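Local atomic coordinates of epoxide hydrolase (PDB entry 1QO7), a protein that probably opens epoxide rings by adding water to give diols, as an alpha/beta-hydrolase-fold epoxide hydrolase of the fungus Aspergillus niger. Residues G192-R197 and L211-M216. The protein carries 2 engineered substitutions. Numbering follows the deposited sequence.
Sequences GSFVGR and LNLCAM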
loop_
_atom_site.group_PDB
_atom_site.type_symbol
_atom_site.label_atom_id
_atom_site.label_comp_id
_atom_site.label_asym_id
_atom_site.label_seq_id
_atom_site.Cartn_x
_atom_site.Cartn_y
_atom_site.Cartn_z
ATOM N N GLY A 192 16.091 -5.900 12.107
ATOM C CA GLY A 192 17.047 -6.399 13.072
ATOM C C GLY A 192 18.100 -5.358 13.410
ATOM O O GLY A 192 18.702 -5.418 14.477
ATOM N N SER A 193 18.334 -4.407 12.508
ATOM C CA SER A 193 19.331 -3.369 12.767
ATOM C C SER A 193 18.765 -2.329 13.729
ATOM O O SER A 193 19.515 -1.715 14.495
ATOM C CB SER A 193 19.779 -2.688 11.465
ATOM O OG SER A 193 18.745 -1.898 10.908
ATOM N N PHE A 194 17.450 -2.133 13.689
ATOM C CA PHE A 194 16.799 -1.184 14.591
ATOM C C PHE A 194 16.815 -1.799 15.981
ATOM O O PHE A 194 17.117 -1.130 16.971
ATOM C CB PHE A 194 15.339 -0.925 14.182
ATOM C CG PHE A 194 15.182 0.022 13.024
ATOM C CD1 PHE A 194 15.390 -0.408 11.718
ATOM C CD2 PHE A 194 14.819 1.351 13.243
ATOM C CE1 PHE A 194 15.236 0.471 10.640
ATOM C CE2 PHE A 194 14.663 2.238 12.174
ATOM C CZ PHE A 194 14.871 1.799 10.871
ATOM N N VAL A 195 16.489 -3.087 16.047
ATOM C CA VAL A 195 16.480 -3.796 17.320
ATOM C C VAL A 195 17.915 -3.878 17.827
ATOM O O VAL A 195 18.180 -3.654 19.009
ATOM C CB VAL A 195 15.886 -5.220 17.159
ATOM C CG1 VAL A 195 15.984 -5.992 18.470
ATOM C CG2 VAL A 195 14.433 -5.119 16.729
ATOM N N GLY A 196 18.843 -4.182 16.925
ATOM C CA GLY A 196 20.243 -4.270 17.309
ATOM C C GLY A 196 20.769 -2.971 17.897
ATOM O O GLY A 196 21.534 -2.979 18.868
ATOM N N ARG A 197 20.373 -1.842 17.322
ATOM C CA ARG A 197 20.836 -0.563 17.848
ATOM C C ARG A 197 20.307 -0.350 19.267
ATOM O O ARG A 197 21.042 0.112 20.143
ATOM C CB ARG A 197 20.399 0.593 16.942
ATOM C CG ARG A 197 20.781 1.973 17.485
ATOM C CD ARG A 197 20.492 3.065 16.463
ATOM N NE ARG A 197 21.383 2.978 15.310
ATOM C CZ ARG A 197 22.586 3.546 15.244
ATOM N NH1 ARG A 197 23.057 4.252 16.269
ATOM N NH2 ARG A 197 23.318 3.420 14.147
ATOM N N LEU A 211 26.143 -4.083 12.230
ATOM C CA LEU A 211 24.958 -3.877 11.402
ATOM C C LEU A 211 25.310 -3.780 9.925
ATOM O O LEU A 211 26.455 -3.489 9.571
ATOM C CB LEU A 211 24.269 -2.573 11.811
ATOM C CG LEU A 211 23.978 -2.332 13.296
ATOM C CD1 LEU A 211 23.399 -0.932 13.472
ATOM C CD2 LEU A 211 23.010 -3.389 13.810
ATOM N N ASN A 212 24.328 -4.043 9.062
ATOM C CA ASN A 212 24.545 -3.883 7.635
ATOM C C ASN A 212 23.468 -2.957 7.046
ATOM O O ASN A 212 23.231 -2.928 5.840
ATOM C CB ASN A 212 24.645 -5.239 6.899
ATOM C CG ASN A 212 23.396 -6.083 7.008
ATOM O OD1 ASN A 212 22.576 -6.121 6.085
ATOM N ND2 ASN A 212 23.250 -6.783 8.127
ATOM N N LEU A 213 22.835 -2.189 7.935
ATOM C CA LEU A 213 21.832 -1.191 7.561
ATOM C C LEU A 213 21.864 -0.067 8.590
ATOM O O LEU A 213 21.805 -0.318 9.791
ATOM C CB LEU A 213 20.413 -1.770 7.521
ATOM C CG LEU A 213 19.348 -0.690 7.261
ATOM C CD1 LEU A 213 19.481 -0.188 5.832
ATOM C CD2 LEU A 213 17.957 -1.238 7.492
ATOM N N CYS A 214 21.971 1.168 8.115
ATOM C CA CYS A 214 21.983 2.321 9.001
ATOM C C CYS A 214 21.116 3.404 8.374
ATOM O O CYS A 214 21.626 4.364 7.799
ATOM C CB CYS A 214 23.412 2.838 9.200
ATOM S SG CYS A 214 23.598 4.047 10.553
ATOM N N ALA A 215 19.802 3.230 8.473
ATOM C CA ALA A 215 18.853 4.190 7.921
ATOM C C ALA A 215 18.995 5.508 8.675
ATOM O O ALA A 215 18.829 5.552 9.894
ATOM C CB ALA A 215 17.431 3.656 8.057
ATOM N N MET A 216 19.308 6.577 7.949
ATOM C CA MET A 216 19.481 7.883 8.571
ATOM C C MET A 216 19.448 9.012 7.551
ATOM O O MET A 216 19.533 8.782 6.345
ATOM C CB MET A 216 20.816 7.930 9.319
ATOM C CG MET A 216 22.025 7.856 8.399
ATOM S SD MET A 216 23.581 7.847 9.298
ATOM C CE MET A 216 23.548 9.517 9.990
HETATM O O HOH W 1 19.012 0.722 11.039
#
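S193, in the first turn of helix 191-202, meets L211 and L213 where strand 206-211 ends and the chain runs on as a loop. Its CB lies 3.5 Å from the carbonyl O of L213 and also approaches CD2 of L211. From there OG sits between the backbone N and the carbonyl carbon (chi1 69°), which lets it return to the carbonyl O of D190 in a hydrogen bond while passing 3.6 Å from L213 CD2. No direct hydrogen bond joins the two segments; instead a water donates to S193 OG at 2.6 Å and, less tightly, to L213 O at 3.2 Å. A small side chain with one hydroxyl suits this place, since it packs through CB and still serves both water and backbone.

L211 points its isobutyl group at the helix, and CD2 settles 3.8 Å from S193 CA. G196, one turn on, has no side chain, and this methyl lies close to the helix backbone. F194 sets off away from the loop, but its ring swings round until CZ is 4.2 Å from A215 CB; the water sits over one ring face, toward the rim. R197 extends its chain and bends at chi3 (-69°), bringing NH2 into van der Waals contact with C214 SG at 3.7 Å; arginine suits the place because its length carries NH1 to hydrogen bonds with the carbonyls of L332 and T358.

The helix follows D190 in what looks like the nucleophile elbow of the alpha/beta-hydrolase fold, and the L213 side chain is about 5 Å from those of both this predicted nucleophile and the predicted proton donor H372. Apolar contacts, chiefly of the two leucines with S193, and one shared water thus join the start of this helix to the loop beside the probable active site.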